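Local coordinates for protein beta-ketoacyl synthase (Burkholderia phymatum, PDB 4EWG) that probably catalyses the condensation of an acyl chain with malonyl-acyl carrier protein, as a 3-oxoacyl-[acyl-carrier-protein] synthase, and can bind calcium, at residues K186-L191 and Y247-A252; G106-S111 and S172-Y177. All coordinates share one frame; numbering follows the deposited sequence.

Interaction 1 (K186-L191 and Y247-A252); sequences KQTLML and YEHAKA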
# COMPACT_ATOMS: atom_id res chain seq x y z
N LYS A 186 -18.04 4.82 -2.39
CA LYS A 186 -17.49 4.69 -1.01
C LYS A 186 -17.06 6.02 -0.43
O LYS A 186 -17.06 6.19 0.77
CB LYS A 186 -16.31 3.71 -0.99
CG LYS A 186 -16.72 2.27 -1.27
CD LYS A 186 -17.53 1.77 -0.06
CE LYS A 186 -18.71 0.88 -0.43
NZ LYS A 186 -18.35 -0.49 -0.77
N GLN A 187 -16.67 6.94 -1.31
CA GLN A 187 -16.20 8.25 -0.93
C GLN A 187 -16.69 9.23 -1.96
O GLN A 187 -16.82 8.89 -3.14
CB GLN A 187 -14.66 8.26 -0.91
CG GLN A 187 -14.03 7.44 0.18
CD GLN A 187 -14.26 8.01 1.56
OE1 GLN A 187 -14.25 7.27 2.52
NE2 GLN A 187 -14.48 9.34 1.67
N THR A 188 -16.95 10.45 -1.51
CA THR A 188 -17.37 11.52 -2.41
C THR A 188 -16.16 12.17 -3.05
O THR A 188 -16.22 12.61 -4.18
CB THR A 188 -18.14 12.61 -1.66
OG1 THR A 188 -19.31 12.05 -1.06
CG2 THR A 188 -18.56 13.72 -2.61
N LEU A 189 -15.08 12.26 -2.29
CA LEU A 189 -13.85 12.89 -2.74
C LEU A 189 -12.67 12.06 -2.33
O LEU A 189 -12.75 11.32 -1.37
CB LEU A 189 -13.72 14.28 -2.08
CG LEU A 189 -14.74 15.30 -2.59
CD1 LEU A 189 -15.60 15.88 -1.43
CD2 LEU A 189 -14.03 16.37 -3.43
N MET A 190 -11.57 12.21 -3.05
CA MET A 190 -10.30 11.55 -2.72
C MET A 190 -9.17 12.46 -3.13
O MET A 190 -9.19 13.06 -4.23
CB MET A 190 -10.13 10.21 -3.45
CG MET A 190 -11.06 9.08 -3.03
SD MET A 190 -10.80 8.48 -1.34
CE MET A 190 -9.40 7.34 -1.51
N LEU A 191 -8.18 12.59 -2.25
CA LEU A 191 -6.85 13.04 -2.65
C LEU A 191 -6.10 11.80 -3.15
O LEU A 191 -6.06 10.78 -2.47
CB LEU A 191 -6.10 13.65 -1.48
CG LEU A 191 -6.79 14.91 -0.88
CD1 LEU A 191 -5.98 15.38 0.29
CD2 LEU A 191 -7.01 16.02 -1.92
N TYR A 247 -19.04 13.34 -9.76
CA TYR A 247 -19.43 14.30 -10.78
C TYR A 247 -20.56 15.25 -10.35
O TYR A 247 -20.43 16.46 -10.52
CB TYR A 247 -19.79 13.54 -12.06
CG TYR A 247 -20.27 14.40 -13.23
CD1 TYR A 247 -19.47 15.39 -13.78
CD2 TYR A 247 -21.55 14.19 -13.78
CE1 TYR A 247 -19.92 16.15 -14.85
CE2 TYR A 247 -22.01 14.95 -14.86
CZ TYR A 247 -21.20 15.92 -15.38
OH TYR A 247 -21.69 16.65 -16.44
N GLU A 248 -21.66 14.73 -9.82
CA GLU A 248 -22.78 15.60 -9.40
C GLU A 248 -22.35 16.54 -8.27
O GLU A 248 -22.71 17.72 -8.27
CB GLU A 248 -23.98 14.78 -8.95
CG GLU A 248 -24.55 13.92 -10.07
CD GLU A 248 -25.04 14.74 -11.25
OE1 GLU A 248 -25.90 15.59 -11.02
OE2 GLU A 248 -24.55 14.54 -12.38
N HIS A 249 -21.56 16.03 -7.34
CA HIS A 249 -21.04 16.85 -6.28
C HIS A 249 -20.22 18.00 -6.83
O HIS A 249 -20.41 19.14 -6.45
CB HIS A 249 -20.23 16.00 -5.36
CG HIS A 249 -19.78 16.70 -4.15
ND1 HIS A 249 -18.67 17.49 -4.13
CD2 HIS A 249 -20.30 16.70 -2.85
CE1 HIS A 249 -18.50 17.99 -2.89
NE2 HIS A 249 -19.49 17.51 -2.10
N ALA A 250 -19.33 17.72 -7.77
CA ALA A 250 -18.57 18.78 -8.45
C ALA A 250 -19.50 19.82 -9.17
O ALA A 250 -19.41 21.01 -8.93
CB ALA A 250 -17.59 18.13 -9.45
N LYS A 251 -20.40 19.32 -10.02
CA LYS A 251 -21.37 20.16 -10.70
C LYS A 251 -22.16 21.03 -9.67
O LYS A 251 -22.15 22.26 -9.75
CB LYS A 251 -22.27 19.31 -11.63
N ALA A 252 -22.75 20.41 -8.65
CA ALA A 252 -23.57 21.14 -7.64
C ALA A 252 -22.84 22.30 -6.93
O ALA A 252 -23.47 23.29 -6.58
CB ALA A 252 -24.12 20.17 -6.60

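Interaction 2 (G106-S111 and S172-Y177); sequences GVAYGS and SQAIGY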
# COMPACT_ATOMS: atom_id res chain seq x y z
N GLY A 106 -11.34 10.95 1.32
CA GLY A 106 -10.30 9.98 1.72
C GLY A 106 -8.99 10.25 1.00
O GLY A 106 -8.83 11.28 0.33
N VAL A 107 -8.03 9.36 1.19
CA VAL A 107 -6.70 9.57 0.66
C VAL A 107 -6.12 8.29 0.07
O VAL A 107 -6.13 7.25 0.72
CB VAL A 107 -5.73 10.10 1.74
CG1 VAL A 107 -4.32 10.24 1.14
CG2 VAL A 107 -6.25 11.40 2.33
N ALA A 108 -5.64 8.37 -1.16
CA ALA A 108 -4.88 7.30 -1.76
C ALA A 108 -3.50 7.87 -2.11
O ALA A 108 -3.39 8.91 -2.77
CB ALA A 108 -5.59 6.75 -2.99
N TYR A 109 -2.45 7.21 -1.62
CA TYR A 109 -1.10 7.74 -1.81
C TYR A 109 -0.05 6.68 -1.53
O TYR A 109 -0.27 5.78 -0.72
CB TYR A 109 -0.85 8.91 -0.83
CG TYR A 109 -0.33 10.16 -1.45
CD1 TYR A 109 1.06 10.34 -1.68
CD2 TYR A 109 -1.20 11.17 -1.84
CE1 TYR A 109 1.54 11.51 -2.26
CE2 TYR A 109 -0.72 12.35 -2.42
CZ TYR A 109 0.64 12.51 -2.63
OH TYR A 109 1.08 13.66 -3.23
N GLY A 110 1.11 6.85 -2.15
CA GLY A 110 2.24 6.02 -1.80
C GLY A 110 3.57 6.52 -2.31
O GLY A 110 3.65 7.56 -2.98
N SER A 111 4.61 5.76 -1.98
CA SER A 111 5.97 6.08 -2.37
C SER A 111 6.78 4.80 -2.37
O SER A 111 6.33 3.80 -1.83
CB SER A 111 6.60 7.09 -1.39
OG SER A 111 6.60 6.60 -0.07
N SER A 172 -0.04 6.23 -9.93
CA SER A 172 -1.08 5.79 -10.88
C SER A 172 -2.07 4.85 -10.21
O SER A 172 -3.26 4.93 -10.48
CB SER A 172 -0.47 5.16 -12.13
OG SER A 172 0.52 4.17 -11.80
N GLN A 173 -1.60 3.94 -9.36
CA GLN A 173 -2.53 3.13 -8.59
C GLN A 173 -3.37 4.00 -7.64
O GLN A 173 -4.55 3.72 -7.40
CB GLN A 173 -1.84 2.02 -7.81
CG GLN A 173 -1.34 0.88 -8.71
CD GLN A 173 -0.99 -0.40 -7.94
OE1 GLN A 173 -0.35 -0.35 -6.89
NE2 GLN A 173 -1.44 -1.53 -8.44
N ALA A 174 -2.77 5.06 -7.10
CA ALA A 174 -3.51 5.96 -6.23
C ALA A 174 -4.66 6.54 -7.02
O ALA A 174 -5.80 6.48 -6.58
CB ALA A 174 -2.61 7.05 -5.63
N ILE A 175 -4.38 7.04 -8.21
CA ILE A 175 -5.40 7.68 -9.02
C ILE A 175 -6.45 6.65 -9.39
O ILE A 175 -7.66 6.89 -9.18
CB ILE A 175 -4.79 8.42 -10.29
CG1 ILE A 175 -3.93 9.59 -9.82
CG2 ILE A 175 -5.88 8.91 -11.29
CD1 ILE A 175 -3.00 10.18 -10.85
N GLY A 176 -6.01 5.48 -9.84
CA GLY A 176 -6.93 4.44 -10.28
C GLY A 176 -7.82 3.91 -9.18
O GLY A 176 -9.03 3.77 -9.35
N TYR A 177 -7.22 3.55 -8.07
CA TYR A 177 -7.98 2.97 -6.99
C TYR A 177 -8.86 4.04 -6.29
O TYR A 177 -9.97 3.76 -5.90
CB TYR A 177 -7.06 2.25 -5.97
CG TYR A 177 -6.34 0.98 -6.49
CD1 TYR A 177 -6.90 0.17 -7.46
CD2 TYR A 177 -5.11 0.60 -5.96
CE1 TYR A 177 -6.26 -0.98 -7.90
CE2 TYR A 177 -4.46 -0.53 -6.39
CZ TYR A 177 -5.03 -1.33 -7.35
OH TYR A 177 -4.36 -2.47 -7.79

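Interaction 1 (K186-L191 and Y247-A252)
Thr188 and His249 face each other with CA atoms 7.5 Å apart, where the loop entering strand 189-196 passes the first turn of helix 247-252, and side chains bridge the gap. The bridge is a CH-pi contact: Thr188 CG2 stands over one face of the His249 imidazole, 3.7 Å from the ring centroid and 23° off the ring normal. The methyl is displaced toward the rim on the carbon side, where Thr188 CG2 comes within 3.5 Å of His249 CD2. The ring reaches across because His249 CG is anti to the backbone N (chi1 -173°). Leu189 adds a looser apolar touch at the far end of the ring, Leu189 CD1 lying obliquely 3.9 Å from His249 CE1. No hydrogen bond joins the two segments. The ring's rotation is fixed from outside instead, by a hydrogen bond between His249 ND1 and Glu245 OE2, with Arg104 NH1 making a weak one to NE2. Antiparallel strands 189-196 and 238-246 are neighbours here, with a backbone bond linking Thr188 to Glu246, and helix 247-252 follows directly on the second strand. His249 has been seen to bind calcium in this protein, although none is bound to this chain; the contact thus packs a methyl and a leucine against a metal-binding histidine where strand 189-196 begins and strand 238-246 ends, in a thiolase-type fold.

Interaction 2 (G106-S111 and S172-Y177)
Helix 170-183 comes so close to strand 105-110 that Ala174 CA lies 4.9 Å from Ala108 CA, an approach that leaves room for little more than two methyl groups. Each methyl leans on the other residue's backbone as well as on its partner. Ala174 CB settles against the peptide leaving Ala108, 3.5 Å from Ala108 O and 4.0 Å from Tyr109 N. In return, Ala108 CB lies 3.6 Å from Ala174 O, while the two CB atoms, Ala108 CB and Ala174 CB, are 4.0 Å apart. The contact is van der Waals packing throughout, with no hydrogen bond across it. Helix 170-183 belongs to the buried central helical layer of the thiolase fold, between its two beta layers: on another side Ser172 and Ile175 touch Leu406 of strand 402-409, from the C-terminal half. Small residues at the point of contact, a single methyl from each side, let this helix lie tight against the sheet. Alternation along the strand sends Tyr109 the other way, into the outer helical layer, where its side chain packs on helices 76-92 and 146-154 and its hydroxyl is hydrogen-bonded to Thr241 OG1. Gln173 and Tyr177, one turn apart, carry the helix to the dimer interface: Gln173 NE2 and Tyr177 OH both donate to the carbonyl oxygen of Ile161 in the second subunit.

How the interactions relate
Interaction 2 lies deep in the core and interaction 1 nearer the surface, their centres about 16 Å apart. They share one sheet: strands 105-110 and 189-196 run parallel side by side, joined by backbone hydrogen bonds from Leu191 N to Gly106 O (3.0 Å) and from Ala108 N to Leu191 O (2.8 Å). The chain passes from helix 170-183 of interaction 2 through a short loop, which carries Thr188, into strand 189-196 of interaction 1. Met190 extends the connection, its SD packing against Gly106 CA while its side chain also touches helix 170-183. Chemistry follows depth: all three touching residues of interaction 2 are buried, whereas interaction 1 places aliphatic groups against a partly exposed, polar histidine.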